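Local coordinates for Obg-like ATPase 1 (Schizosaccharomyces pombe, PDB 1NI3), which hydrolyses ATP and, less efficiently, GTP, and negatively regulates the G2/M transition of the cell cycle, at residues 267-270 with 271-275; 290-293 with 294-297; 200-203 with 204-207. One frame throughout, in Å; residues are numbered along the deposited sequence.

Contacts 1 and 2 adjoin, with centres 11 Å apart. Glu270 of contact 1 joins them through both carboxylate oxygens: OE1 lies 2.6 Å from Ser292 OG and OE2 2.9 Å from Met293 N, both probable hydrogen bonds. Leu273 CD2 packs beside them against Ser292 CB. The pair probably lies beside the nucleotide-binding end of the G domain. The Val267 side chain lies about 4 Å from that of Thr35, in the predicted ATP-binding P-loop segment, and the Met293 side chain about 7 Å from that of Met233, another predicted ATP-binding residue. Contact 3 is remote from these sites, its centre 35 Å from that of contact 1 and 29 Å from that of contact 2.

Contact 1 (267-270 with 271-275); sequences VAFE and ERLTN
Glu271 N donates to Val267 O at 2.9 Å, and Glu271 O accepts from two donors of Thr274. Thr274 OG1 approaches Glu271 O at 2.6 Å in the carbonyl plane, and Thr274 N bonds to the same oxygen at 3.0 Å. A threonine suits this place because its hydroxyl can bond back to a backbone carbonyl three residues earlier, while CG2 rests against Glu270 O. Earlier in the helix Arg272 N and Leu273 N donate to Ala268 O and Phe269 O in the usual i to i-4 pattern. The buried Phe269 ring meets two side chains of the following turn. Leu273 CD2 lies obliquely to the ring, 3.5 Å from Phe269 CE2, one apolar group fitted to another. Arg272 bends at chi3 (96°), which brings NH1 back to 3.3 Å from Phe269 CD1; the ring carbon sits at the guanidinium edge and the two planes are 52° apart. The charge of Arg272 is met elsewhere, by salt bridges to Glu235 and Glu284. Small Ala268 occupies the exposed face. Helix 267-273 directly follows strand 262-265; Val267 and Glu271 pack on helix 33-42, while Phe269 and Leu273 face the loop after helix 278-287.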
# COMPACT_ATOMS: atom_id res chain seq x y z
N VAL A 267 5.22 -15.33 -9.43
CA VAL A 267 5.88 -14.34 -10.27
C VAL A 267 6.17 -14.90 -11.66
O VAL A 267 6.16 -14.17 -12.66
CB VAL A 267 7.21 -13.91 -9.66
CG1 VAL A 267 7.93 -12.94 -10.60
CG2 VAL A 267 6.97 -13.26 -8.30
N ALA A 268 6.44 -16.20 -11.70
CA ALA A 268 6.74 -16.91 -12.93
C ALA A 268 5.54 -16.87 -13.84
O ALA A 268 5.65 -16.58 -15.03
CB ALA A 268 7.08 -18.36 -12.60
N PHE A 269 4.38 -17.16 -13.25
CA PHE A 269 3.12 -17.18 -13.98
C PHE A 269 2.69 -15.79 -14.38
O PHE A 269 2.28 -15.56 -15.52
CB PHE A 269 2.00 -17.78 -13.13
CG PHE A 269 0.67 -17.77 -13.82
CD1 PHE A 269 0.47 -18.53 -14.96
CD2 PHE A 269 -0.37 -16.97 -13.36
CE1 PHE A 269 -0.73 -18.46 -15.66
CE2 PHE A 269 -1.58 -16.90 -14.06
CZ PHE A 269 -1.77 -17.66 -15.21
N GLU A 270 2.74 -14.86 -13.42
CA GLU A 270 2.34 -13.49 -13.71
C GLU A 270 3.14 -13.05 -14.92
O GLU A 270 2.58 -12.58 -15.92
CB GLU A 270 2.62 -12.57 -12.52
CG GLU A 270 1.73 -12.79 -11.30
CD GLU A 270 0.25 -12.61 -11.60
OE1 GLU A 270 -0.12 -11.65 -12.32
OE2 GLU A 270 -0.55 -13.43 -11.09
N GLU A 271 4.46 -13.22 -14.84
CA GLU A 271 5.34 -12.85 -15.93
C GLU A 271 4.84 -13.39 -17.26
O GLU A 271 4.60 -12.64 -18.20
CB GLU A 271 6.77 -13.34 -15.66
CG GLU A 271 7.74 -13.12 -16.82
CD GLU A 271 7.85 -11.67 -17.22
OE1 GLU A 271 8.33 -10.86 -16.38
OE2 GLU A 271 7.46 -11.32 -18.35
N ARG A 272 4.67 -14.71 -17.33
CA ARG A 272 4.22 -15.34 -18.57
C ARG A 272 2.91 -14.76 -19.09
O ARG A 272 2.70 -14.69 -20.30
CB ARG A 272 4.08 -16.87 -18.43
CG ARG A 272 3.93 -17.55 -19.79
CD ARG A 272 4.01 -19.09 -19.77
NE ARG A 272 2.69 -19.72 -19.71
CZ ARG A 272 1.98 -19.85 -18.61
NH1 ARG A 272 2.47 -19.39 -17.48
NH2 ARG A 272 0.78 -20.41 -18.64
N LEU A 273 2.04 -14.33 -18.19
CA LEU A 273 0.75 -13.79 -18.60
C LEU A 273 0.87 -12.47 -19.37
O LEU A 273 0.05 -12.16 -20.23
CB LEU A 273 -0.17 -13.64 -17.39
CG LEU A 273 -1.63 -14.11 -17.55
CD1 LEU A 273 -1.71 -15.48 -18.24
CD2 LEU A 273 -2.23 -14.19 -16.16
N THR A 274 1.91 -11.71 -19.07
CA THR A 274 2.11 -10.43 -19.74
C THR A 274 2.35 -10.64 -21.22
O THR A 274 2.34 -9.69 -21.99
CB THR A 274 3.31 -9.64 -19.16
OG1 THR A 274 4.53 -10.36 -19.40
CG2 THR A 274 3.15 -9.46 -17.65
N ASN A 275 2.57 -11.89 -21.64
CA ASN A 275 2.82 -12.15 -23.06
C ASN A 275 1.52 -12.31 -23.80
O ASN A 275 1.48 -12.53 -25.00
CB ASN A 275 3.64 -13.42 -23.24
CG ASN A 275 4.96 -13.35 -22.54
OD1 ASN A 275 5.76 -12.46 -22.80
ND2 ASN A 275 5.21 -14.30 -21.64

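Contact 2 (290-293 with 294-297)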
# COMPACT_ATOMS: atom_id res chain seq x y z
N THR A 290 -7.74 -20.40 -13.58
CA THR A 290 -7.08 -19.58 -12.59
C THR A 290 -7.15 -18.11 -13.03
O THR A 290 -7.71 -17.80 -14.08
CB THR A 290 -5.61 -20.03 -12.42
OG1 THR A 290 -5.09 -19.52 -11.18
CG2 THR A 290 -4.75 -19.53 -13.58
N LYS A 291 -6.59 -17.22 -12.23
CA LYS A 291 -6.64 -15.79 -12.54
C LYS A 291 -5.41 -15.06 -12.05
O LYS A 291 -4.81 -15.46 -11.05
CB LYS A 291 -7.90 -15.16 -11.92
CG LYS A 291 -7.96 -15.20 -10.37
CD LYS A 291 -9.32 -14.68 -9.87
CE LYS A 291 -9.47 -14.69 -8.34
NZ LYS A 291 -10.73 -14.03 -7.88
N SER A 292 -5.04 -13.97 -12.73
CA SER A 292 -3.88 -13.19 -12.31
C SER A 292 -4.12 -12.52 -10.96
O SER A 292 -5.18 -11.93 -10.74
CB SER A 292 -3.57 -12.11 -13.34
OG SER A 292 -2.64 -11.19 -12.79
N MSE A 293 -3.14 -12.60 -10.07
CA MSE A 293 -3.26 -11.98 -8.77
C MSE A 293 -2.92 -10.50 -8.72
O MSE A 293 -3.19 -9.84 -7.72
CB MSE A 293 -2.36 -12.72 -7.78
CG MSE A 293 -2.65 -14.16 -7.74
SE MSE A 293 -4.50 -14.33 -7.21
CE MSE A 293 -4.18 -14.76 -5.34
N LEU A 294 -2.34 -9.96 -9.79
CA LEU A 294 -1.99 -8.54 -9.78
C LEU A 294 -3.14 -7.71 -9.25
O LEU A 294 -3.02 -7.11 -8.18
CB LEU A 294 -1.63 -8.05 -11.19
CG LEU A 294 -0.25 -8.53 -11.62
CD1 LEU A 294 0.14 -7.94 -12.95
CD2 LEU A 294 0.74 -8.14 -10.54
N PRO A 295 -4.28 -7.70 -9.96
CA PRO A 295 -5.41 -6.90 -9.50
C PRO A 295 -5.55 -7.03 -8.00
O PRO A 295 -5.47 -6.03 -7.30
CB PRO A 295 -6.57 -7.49 -10.27
CG PRO A 295 -6.14 -8.92 -10.48
CD PRO A 295 -4.72 -8.76 -10.89
N LYS A 296 -5.73 -8.24 -7.49
CA LYS A 296 -5.85 -8.43 -6.05
C LYS A 296 -4.70 -7.77 -5.31
O LYS A 296 -4.92 -7.01 -4.37
CB LYS A 296 -5.86 -9.91 -5.70
CG LYS A 296 -5.77 -10.20 -4.22
CD LYS A 296 -7.03 -9.77 -3.50
CE LYS A 296 -7.11 -10.31 -2.06
NZ LYS A 296 -7.30 -11.80 -1.97
N ILE A 297 -3.46 -8.06 -5.71
CA ILE A 297 -2.32 -7.44 -5.03
C ILE A 297 -2.48 -5.92 -4.98
O ILE A 297 -2.56 -5.34 -3.89
CB ILE A 297 -1.00 -7.80 -5.71
CG1 ILE A 297 -0.68 -9.29 -5.47
CG2 ILE A 297 0.14 -6.93 -5.16
CD1 ILE A 297 0.50 -9.80 -6.23
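Ile297 N donates to Met293 O at 2.7 Å, an almost straight bond (N-H...O 174°) that closes the opening turn of helix 294-304. Just before it, Ser292 OG accepts a longer capping bond from Leu294 N at 3.3 Å. With chi1 at 167° the hydroxyl lies on the carbonyl side of Ser292, from where it can meet an amide two residues on. Ser292 OG also hydrogen-bonds to Glu270 OE1, so a short side chain able both to donate and to accept fits this place. With an alanine in place of Ser292, Leu294 N would probably lose its cap and Glu270 OE1 its hydroxyl partner in the loop. Pro295 suits the first turn, where its missing N-H costs no helix bond; the Pro295 ring lies beside Ser292 O. Farther out, Ile297 CG1 lies against Met293 O at 3.4 Å, and Ile297 CD1 is 4.4 Å from CB of Met293, present as selenomethionine. The loop runs from helix 278-287 into helix 294-304 among three neighbours: Ser292 and Leu294 pack on helix 267-273, Met293, Lys296 and Ile297 touch Ile263 of strand 262-265, and Met293 also meets helix 235-238.

Contact 3 (200-203 with 204-207)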
# COMPACT_ATOMS: atom_id res chain seq x y z
N LYS A 200 7.80 -7.79 21.77
CA LYS A 200 8.50 -8.27 20.57
C LYS A 200 7.63 -8.40 19.32
O LYS A 200 7.76 -9.37 18.56
CB LYS A 200 9.17 -9.61 20.86
CG LYS A 200 10.41 -9.51 21.73
CD LYS A 200 11.24 -10.78 21.66
CE LYS A 200 12.64 -10.54 22.19
NZ LYS A 200 13.25 -9.39 21.46
N GLN A 201 6.75 -7.42 19.12
CA GLN A 201 5.85 -7.39 17.95
C GLN A 201 5.84 -6.02 17.26
O GLN A 201 6.02 -4.98 17.91
CB GLN A 201 4.42 -7.74 18.36
CG GLN A 201 4.16 -9.22 18.49
CD GLN A 201 2.71 -9.59 18.19
OE1 GLN A 201 2.22 -9.37 17.07
NE2 GLN A 201 2.02 -10.16 19.17
N PRO A 202 5.63 -5.99 15.93
CA PRO A 202 5.60 -4.73 15.20
C PRO A 202 4.63 -3.73 15.82
O PRO A 202 3.49 -4.08 16.15
CB PRO A 202 5.24 -5.14 13.78
CG PRO A 202 4.62 -6.49 13.94
CD PRO A 202 5.43 -7.13 15.02
N ILE A 203 5.10 -2.50 15.98
CA ILE A 203 4.32 -1.43 16.59
C ILE A 203 2.91 -1.25 15.98
O ILE A 203 1.96 -0.88 16.68
CB ILE A 203 5.09 -0.07 16.51
CG1 ILE A 203 4.76 0.79 17.72
CG2 ILE A 203 4.75 0.66 15.22
CD1 ILE A 203 5.33 0.24 19.03
N ARG A 204 2.78 -1.54 14.69
CA ARG A 204 1.49 -1.39 14.05
C ARG A 204 0.45 -2.35 14.64
O ARG A 204 -0.74 -2.24 14.35
CB ARG A 204 1.62 -1.65 12.55
CG ARG A 204 1.89 -3.07 12.17
CD ARG A 204 1.67 -3.22 10.68
NE ARG A 204 1.89 -4.58 10.23
CZ ARG A 204 3.08 -5.09 9.94
NH1 ARG A 204 4.17 -4.34 10.06
NH2 ARG A 204 3.18 -6.35 9.54
N LYS A 205 0.91 -3.28 15.47
CA LYS A 205 0.02 -4.26 16.08
C LYS A 205 -0.43 -3.95 17.50
O LYS A 205 -1.33 -4.60 18.03
CB LYS A 205 0.68 -5.64 16.04
CG LYS A 205 1.09 -6.09 14.65
CD LYS A 205 -0.11 -6.29 13.74
CE LYS A 205 0.30 -6.80 12.37
NZ LYS A 205 -0.86 -6.88 11.43
N GLY A 206 0.20 -2.95 18.11
CA GLY A 206 -0.17 -2.60 19.47
C GLY A 206 -1.54 -1.98 19.51
O GLY A 206 -2.14 -1.70 18.47
N ASP A 207 -2.04 -1.78 20.72
CA ASP A 207 -3.35 -1.18 20.94
C ASP A 207 -3.05 0.20 21.52
O ASP A 207 -2.96 0.37 22.73
CB ASP A 207 -4.15 -2.02 21.94
CG ASP A 207 -5.49 -1.39 22.29
OD1 ASP A 207 -6.16 -0.88 21.37
OD2 ASP A 207 -5.88 -1.43 23.48
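Pro202 touches two long side chains that follow it in the turn, each with a different ring carbon. Pro202 CG packs against Lys205 CG at 3.6 Å, the two side chains running obliquely to one another. Pro202 CB sits over one face of the Arg204 guanidinium, 4.0 Å from Arg204 NH1. Arg204 reaches back there because chi1 (70°) sets CG between the backbone N and the carbonyl carbon and the chain then runs extended to NE. A compact apolar ring suits this site, offering carbon to the aliphatic stem of lysine and to the flat face of arginine. Gln201 adds a looser touch, its OE1 4.2 Å from Lys205 CB, crossing that side chain at about a right angle.

The backbone that positions them is a short 3-10 turn, in which donors bond three residues back. Lys205 N donates to Pro202 O at 2.8 Å, though the place of this nitrogen is less sure. Gly206 N donates to Ile203 O at 3.1 Å from well above the carbonyl plane, and Trp208 NE1 shares that oxygen. The amine of Lys205 is held by Pro258 O and by a salt bridge to Asp260. Between helices 179-199 and 210-217, the turn places buried Ile203 against Val192 and Leu196 of the former and against the Thr223-Ala224 loop leading to strand 227-232.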